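Local coordinates for protein lectin (PDB 6LI7) that binds sugars such as N-acetylgalactosamine through a protein-bound calcium ion, as a calcium-dependent mushroom lectin, at residues 257-262 / 299-304; 264-269 / 293-298. All coordinates share one frame; numbering follows the deposited sequence.

Contact 1 (257-262 / 299-304); sequences AADDRY and ATNGGG. With CA (calcium ion), chain E; NGA (2-acetamido-2-deoxy-beta-D-galactopyranose), chain I; NAG (2-acetamido-2-deoxy-beta-D-glucopyranose), chain D.
Asp260 and Asn301 meet across this contact through the calcium ion they share, a worked example of a metal site built where two strands end. The coordination comes first. Asp259 gives OD1, Asp260 OD2, Asn301 OD1 and Gly303 its carbonyl O, while the sugar adds O3 and O4 and Pro305 its carbonyl oxygen. Asp260 OD2 and Asn301 OD1 lie 2.9 Å apart, two acceptors whose mutual repulsion the metal would offset. Asp259 holds CG anti to its backbone N (chi1 -179°), which carries the carboxylate out to the calcium and brings OD2 to 2.5 Å from sugar O4; Asp260 OD1 comes equally near sugar O3. Gly303, with backbone angles suited to glycine, has its carbonyl C 3.0 Å from sugar O7.

Hydrogen bonds brace the metal ligands. Trp364 NE1 hydrogen-bonds to Asp259 OD2. Gly302 N reaches Asp260 OD2 from above the carboxylate plane (3.0 Å), and Gly303 N closes an Asx turn on Asn301 OD1, so each of these metal-binding oxygens is gripped twice. Asn301 ND2 donates back to Gly304 O and also to Pro232 O. Behind the site, Thr300 N donates to Arg261 O (3.0 Å, 162° at the hydrogen), whereas the bonds of Thr300 O to the backbone N of Asp260 and Arg261 are weak. Thr300 OG1 is hydrogen-bonded to Ser235 OG.

Apolar packing is modest: Arg261 CG lies alongside Thr300 CB at 3.5 Å. The Asp259-Asp260 peptide is cis, its CA atoms 3.1 Å apart; this cis Asp-Asp pair, binding calcium with an asparagine and backbone carbonyls, resembles the sugar site of PA14-type yeast adhesins.

Contact 2 (264-269 / 293-298); sequences LYVNGA and NTFAIN. With NAG (2-acetamido-2-deoxy-beta-D-glucopyranose), chain D.
Tyr265 and Ala296 form the central hydrogen-bonded pair of an antiparallel strand pairing, in which 264-266 runs against 293-298 at 162°. A type I' beta turn, Val266 to Ala269, closes the hairpin of 261-266 with 269-274, and the first strand of that hairpin pairs on its other edge with 293-301. It illustrates how side chains can extend a pairing past its last regular pair. Tyr265 N donates to Ala296 O (2.8 Å), and Ala296 N returns a straight bond to Tyr265 O (171° at the hydrogen).

The Tyr265 side chain runs out along that same carbonyl. Its CB sits 3.6 Å from Ala296 O and 4.2 Å from Ala296 CB. With CG beside its own backbone N (chi1 -61°), CG stays near Ala296 O and the ring presents an edge to it, the oxygen lying in the ring plane 3.6 Å from CD1. Farther out, the ring meets that of Phe340 nearly at right angles.

On the opposite face Val266 and Phe295 lie side by side, the valine's CG2 reaching ring atom CD2 at 3.7 Å. The Leu264 side chain lies across that of Ile297, CD1 to CG1 4.0 Å. Ile285 of strand 281-285 packs against both Val266 and Phe295, placing this face between sheets.

At the far end, Asn298 ND2 is covalently bonded to C1 of a NAG. Near the turn, a water accepts from Gly268 N and donates to Thr294 O, which also takes Asn267 N. Asn267 then spends both ends of its amide: OD1 accepts from Thr294 N, and ND2 donates to Asn293 OD1 at 2.7 Å, that oxygen lying in the Asn267 amide plane.

Overall arrangement
Both contacts pair the same two strands, 261-266 and 293-301, and contact 2 is nested within the chain loop that contact 1 closes. Their centres are about 17 Å apart, and they join where Tyr262 CB packs on Ile297 CG2 at 3.9 Å. Contact 2 is the buried one: its Leu264, Val266, Phe295 and Ile297 face is apolar, while amide bonds finish the pairing at the turn. Contact 1, partly buried and farther from the chain's centre, lies where the pairing gives way to loops, and there carboxylates, an amide and carbonyls hold calcium and sugar. Asn298-Ala299-Thr300, an N-glycosylation sequon, spans the boundary, so one NAG lies beside both.

Contact 1 (257-262 / 299-304)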
loop_
_atom_site.group_PDB
_atom_site.type_symbol
_atom_site.label_atom_id
_atom_site.label_comp_id
_atom_site.label_asym_id
_atom_site.label_seq_id
_atom_site.Cartn_x
_atom_site.Cartn_y
_atom_site.Cartn_z
ATOM N N ALA A 257 14.138 -6.192 -2.917
ATOM C CA ALA A 257 15.476 -5.924 -3.478
ATOM C C ALA A 257 16.393 -7.066 -3.038
ATOM O O ALA A 257 16.198 -7.641 -1.932
ATOM C CB ALA A 257 15.990 -4.567 -2.956
ATOM N N ALA A 258 17.442 -7.319 -3.800
ATOM C CA ALA A 258 18.427 -8.334 -3.396
ATOM C C ALA A 258 19.848 -7.937 -3.827
ATOM O O ALA A 258 20.039 -7.452 -4.930
ATOM C CB ALA A 258 18.032 -9.673 -3.988
ATOM N N ASP A 259 20.804 -8.312 -2.993
ATOM C CA ASP A 259 22.237 -8.337 -3.319
ATOM C C ASP A 259 22.672 -9.764 -3.709
ATOM O O ASP A 259 22.701 -10.572 -2.788
ATOM C CB ASP A 259 23.059 -7.848 -2.139
ATOM C CG ASP A 259 24.558 -7.837 -2.412
ATOM O OD1 ASP A 259 24.982 -8.427 -3.435
ATOM O OD2 ASP A 259 25.265 -7.185 -1.630
ATOM N N ASP A 260 22.439 -10.091 -4.965
ATOM C CA ASP A 260 22.865 -9.376 -6.201
ATOM C C ASP A 260 21.621 -9.315 -7.080
ATOM O O ASP A 260 21.448 -8.335 -7.809
ATOM C CB ASP A 260 24.086 -10.005 -6.878
ATOM C CG ASP A 260 25.375 -9.441 -6.316
ATOM O OD1 ASP A 260 25.602 -8.233 -6.569
ATOM O OD2 ASP A 260 26.074 -10.165 -5.545
ATOM N N ARG A 261 20.728 -10.320 -6.972
ATOM C CA ARG A 261 19.593 -10.459 -7.923
ATOM C C ARG A 261 18.565 -11.441 -7.342
ATOM O O ARG A 261 18.891 -12.129 -6.366
ATOM C CB ARG A 261 20.124 -10.924 -9.285
ATOM C CG ARG A 261 20.670 -12.351 -9.302
ATOM C CD ARG A 261 21.487 -12.787 -10.524
ATOM N NE ARG A 261 21.038 -12.098 -11.715
ATOM C CZ ARG A 261 21.732 -11.152 -12.358
ATOM N NH1 ARG A 261 22.951 -10.830 -11.951
ATOM N NH2 ARG A 261 21.204 -10.530 -13.405
ATOM N N TYR A 262 17.323 -11.427 -7.833
ATOM C CA TYR A 262 16.272 -12.320 -7.289
ATOM C C TYR A 262 15.322 -12.637 -8.437
ATOM O O TYR A 262 15.261 -11.870 -9.432
ATOM C CB TYR A 262 15.499 -11.737 -6.082
ATOM C CG TYR A 262 14.622 -10.585 -6.489
ATOM C CD1 TYR A 262 15.148 -9.304 -6.638
ATOM C CD2 TYR A 262 13.335 -10.815 -6.934
ATOM C CE1 TYR A 262 14.368 -8.260 -7.139
ATOM C CE2 TYR A 262 12.567 -9.807 -7.486
ATOM C CZ TYR A 262 13.074 -8.517 -7.571
ATOM O OH TYR A 262 12.287 -7.555 -8.128
ATOM N N ALA A 299 17.239 -16.054 -4.823
ATOM C CA ALA A 299 18.184 -14.901 -4.755
ATOM C C ALA A 299 19.598 -15.415 -4.999
ATOM O O ALA A 299 19.931 -16.466 -4.455
ATOM C CB ALA A 299 18.095 -14.176 -3.428
ATOM N N THR A 300 20.390 -14.676 -5.778
ATOM C CA THR A 300 21.735 -15.113 -6.203
ATOM C C THR A 300 22.778 -14.101 -5.718
ATOM O O THR A 300 22.599 -12.919 -5.984
ATOM C CB THR A 300 21.736 -15.322 -7.722
ATOM O OG1 THR A 300 20.719 -16.266 -8.103
ATOM C CG2 THR A 300 23.082 -15.792 -8.233
ATOM N N ASN A 301 23.828 -14.583 -5.067
ATOM C CA ASN A 301 25.059 -13.822 -4.740
ATOM C C ASN A 301 26.125 -14.024 -5.842
ATOM O O ASN A 301 26.551 -15.162 -6.104
ATOM C CB ASN A 301 25.593 -14.161 -3.350
ATOM C CG ASN A 301 26.746 -13.226 -2.971
ATOM O OD1 ASN A 301 26.809 -12.127 -3.513
ATOM N ND2 ASN A 301 27.655 -13.665 -2.109
ATOM N N GLY A 302 26.507 -12.934 -6.494
ATOM C CA GLY A 302 27.600 -12.872 -7.480
ATOM C C GLY A 302 28.966 -12.765 -6.816
ATOM O O GLY A 302 29.964 -12.851 -7.533
ATOM N N GLY A 303 29.015 -12.549 -5.504
ATOM C CA GLY A 303 30.268 -12.278 -4.782
ATOM C C GLY A 303 30.068 -11.280 -3.655
ATOM O O GLY A 303 29.226 -10.387 -3.790
ATOM N N GLY A 304 30.862 -11.439 -2.604
ATOM C CA GLY A 304 30.908 -10.582 -1.423
ATOM C C GLY A 304 29.621 -10.693 -0.623
ATOM O O GLY A 304 29.064 -11.796 -0.494
HETATM CA CA CA E . 26.984 -9.645 -3.511
HETATM C C1 NGA I . 30.333 -5.631 -3.897
HETATM C C2 NGA I . 29.842 -6.991 -4.470
HETATM C C3 NGA I . 28.339 -6.848 -4.776
HETATM C C4 NGA I . 27.657 -6.339 -3.503
HETATM C C5 NGA I . 28.389 -5.150 -2.811
HETATM C C6 NGA I . 27.670 -4.747 -1.542
HETATM C C7 NGA I . 31.579 -8.419 -5.499
HETATM C C8 NGA I . 32.243 -8.776 -6.805
HETATM N N2 NGA I . 30.670 -7.444 -5.615
HETATM O O1 NGA I . 31.709 -5.604 -3.742
HETATM O O3 NGA I . 27.691 -8.123 -5.145
HETATM O O4 NGA I . 27.575 -7.495 -2.580
HETATM O O5 NGA I . 29.781 -5.539 -2.556
HETATM O O6 NGA I . 28.242 -3.645 -0.917
HETATM O O7 NGA I . 31.912 -9.009 -4.441
HETATM C C1 NAG D . 18.059 -19.324 -9.516
HETATM C C2 NAG D . 17.900 -20.309 -10.692
HETATM C C3 NAG D . 19.294 -20.598 -11.241
HETATM C C4 NAG D . 19.661 -19.308 -11.979
HETATM C C5 NAG D . 19.686 -18.221 -10.905
HETATM C C6 NAG D . 19.972 -16.838 -11.436
HETATM C C7 NAG D . 17.169 -22.335 -9.664
HETATM C C8 NAG D . 16.023 -23.282 -9.492
HETATM N N2 NAG D . 16.959 -21.412 -10.503
HETATM O O3 NAG D . 19.269 -21.684 -12.142
HETATM O O4 NAG D . 20.852 -19.458 -12.797
HETATM O O5 NAG D . 18.418 -18.125 -10.237
HETATM O O6 NAG D . 18.879 -16.471 -12.226
HETATM O O7 NAG D . 18.258 -22.268 -9.145
#

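Contact 2 (264-269 / 293-298)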
loop_
_atom_site.group_PDB
_atom_site.type_symbol
_atom_site.label_atom_id
_atom_site.label_comp_id
_atom_site.label_asym_id
_atom_site.label_seq_id
_atom_site.Cartn_x
_atom_site.Cartn_y
_atom_site.Cartn_z
ATOM N N LEU A 264 11.058 -13.747 -8.073
ATOM C CA LEU A 264 10.001 -13.798 -7.054
ATOM C C LEU A 264 8.856 -14.604 -7.659
ATOM O O LEU A 264 8.516 -14.306 -8.809
ATOM C CB LEU A 264 9.526 -12.382 -6.762
ATOM C CG LEU A 264 8.292 -12.256 -5.881
ATOM C CD1 LEU A 264 8.536 -12.796 -4.486
ATOM C CD2 LEU A 264 7.873 -10.797 -5.806
ATOM N N TYR A 265 8.246 -15.452 -6.835
ATOM C CA TYR A 265 7.135 -16.385 -7.191
ATOM C C TYR A 265 6.048 -16.260 -6.150
ATOM O O TYR A 265 6.364 -16.119 -4.987
ATOM C CB TYR A 265 7.628 -17.834 -7.195
ATOM C CG TYR A 265 8.729 -18.079 -8.187
ATOM C CD1 TYR A 265 10.062 -17.926 -7.829
ATOM C CD2 TYR A 265 8.425 -18.456 -9.480
ATOM C CE1 TYR A 265 11.060 -18.126 -8.764
ATOM C CE2 TYR A 265 9.409 -18.661 -10.421
ATOM C CZ TYR A 265 10.726 -18.518 -10.045
ATOM O OH TYR A 265 11.667 -18.666 -11.001
ATOM N N VAL A 266 4.794 -16.306 -6.568
ATOM C CA VAL A 266 3.633 -16.364 -5.633
ATOM C C VAL A 266 2.772 -17.558 -6.077
ATOM O O VAL A 266 2.471 -17.633 -7.279
ATOM C CB VAL A 266 2.806 -15.068 -5.682
ATOM C CG1 VAL A 266 1.675 -15.115 -4.687
ATOM C CG2 VAL A 266 3.677 -13.851 -5.408
ATOM N N ASN A 267 2.482 -18.476 -5.165
ATOM C CA ASN A 267 1.773 -19.753 -5.451
ATOM C C ASN A 267 2.372 -20.418 -6.676
ATOM O O ASN A 267 1.615 -20.839 -7.477
ATOM C CB ASN A 267 0.294 -19.447 -5.627
ATOM C CG ASN A 267 -0.233 -18.828 -4.347
ATOM O OD1 ASN A 267 0.267 -19.161 -3.256
ATOM N ND2 ASN A 267 -1.176 -17.893 -4.456
ATOM N N GLY A 268 3.684 -20.384 -6.860
ATOM C CA GLY A 268 4.372 -21.059 -7.969
ATOM C C GLY A 268 4.426 -20.251 -9.237
ATOM O O GLY A 268 5.157 -20.665 -10.126
ATOM N N ALA A 269 3.716 -19.136 -9.376
ATOM C CA ALA A 269 3.788 -18.360 -10.646
ATOM C C ALA A 269 4.845 -17.233 -10.512
ATOM O O ALA A 269 4.988 -16.659 -9.439
ATOM C CB ALA A 269 2.430 -17.814 -10.995
ATOM N N ASN A 293 -1.421 -18.417 0.636
ATOM C CA ASN A 293 -0.506 -17.849 -0.391
ATOM C C ASN A 293 0.957 -18.041 0.012
ATOM O O ASN A 293 1.299 -17.739 1.159
ATOM C CB ASN A 293 -0.875 -16.381 -0.605
ATOM C CG ASN A 293 -2.212 -16.233 -1.303
ATOM O OD1 ASN A 293 -2.311 -16.391 -2.535
ATOM N ND2 ASN A 293 -3.203 -15.875 -0.523
ATOM N N THR A 294 1.773 -18.506 -0.928
ATOM C CA THR A 294 3.198 -18.812 -0.701
ATOM C C THR A 294 4.076 -17.879 -1.555
ATOM O O THR A 294 3.942 -17.869 -2.768
ATOM C CB THR A 294 3.531 -20.293 -0.918
ATOM O OG1 THR A 294 2.854 -21.007 0.121
ATOM C CG2 THR A 294 5.005 -20.562 -0.699
ATOM N N PHE A 295 4.957 -17.130 -0.898
ATOM C CA PHE A 295 5.954 -16.269 -1.575
ATOM C C PHE A 295 7.265 -17.042 -1.544
ATOM O O PHE A 295 7.721 -17.501 -0.471
ATOM C CB PHE A 295 6.010 -14.912 -0.884
ATOM C CG PHE A 295 4.676 -14.224 -0.785
ATOM C CD1 PHE A 295 3.827 -14.454 0.288
ATOM C CD2 PHE A 295 4.272 -13.324 -1.756
ATOM C CE1 PHE A 295 2.585 -13.827 0.375
ATOM C CE2 PHE A 295 3.037 -12.696 -1.664
ATOM C CZ PHE A 295 2.192 -12.946 -0.610
ATOM N N ALA A 296 7.873 -17.155 -2.702
ATOM C CA ALA A 296 9.165 -17.843 -2.834
ATOM C C ALA A 296 10.128 -16.982 -3.671
ATOM O O ALA A 296 9.720 -16.329 -4.635
ATOM C CB ALA A 296 8.932 -19.232 -3.422
ATOM N N ILE A 297 11.394 -16.995 -3.265
ATOM C CA ILE A 297 12.455 -16.162 -3.861
ATOM C C ILE A 297 13.632 -17.075 -4.141
ATOM O O ILE A 297 14.115 -17.755 -3.205
ATOM C CB ILE A 297 12.876 -15.044 -2.895
ATOM C CG1 ILE A 297 11.709 -14.177 -2.447
ATOM C CG2 ILE A 297 13.951 -14.229 -3.560
ATOM C CD1 ILE A 297 12.025 -13.282 -1.284
ATOM N N ASN A 298 14.107 -17.014 -5.366
ATOM C CA ASN A 298 15.454 -17.469 -5.730
ATOM C C ASN A 298 16.348 -16.221 -5.789
ATOM O O ASN A 298 16.196 -15.445 -6.739
ATOM C CB ASN A 298 15.412 -18.191 -7.084
ATOM C CG ASN A 298 16.797 -18.520 -7.600
ATOM O OD1 ASN A 298 17.808 -18.370 -6.887
ATOM N ND2 ASN A 298 16.843 -18.991 -8.830
HETATM C C1 NAG D . 18.059 -19.324 -9.516
HETATM C C2 NAG D . 17.900 -20.309 -10.692
HETATM C C3 NAG D . 19.294 -20.598 -11.241
HETATM C C4 NAG D . 19.661 -19.308 -11.979
HETATM C C5 NAG D . 19.686 -18.221 -10.905
HETATM C C6 NAG D . 19.972 -16.838 -11.436
HETATM C C7 NAG D . 17.169 -22.335 -9.664
HETATM C C8 NAG D . 16.023 -23.282 -9.492
HETATM N N2 NAG D . 16.959 -21.412 -10.503
HETATM O O3 NAG D . 19.269 -21.684 -12.142
HETATM O O4 NAG D . 20.852 -19.458 -12.797
HETATM O O5 NAG D . 18.418 -18.125 -10.237
HETATM O O6 NAG D . 18.879 -16.471 -12.226
HETATM O O7 NAG D . 18.258 -22.268 -9.145
HETATM O O HOH W 1 5.542 -19.275 -4.797
#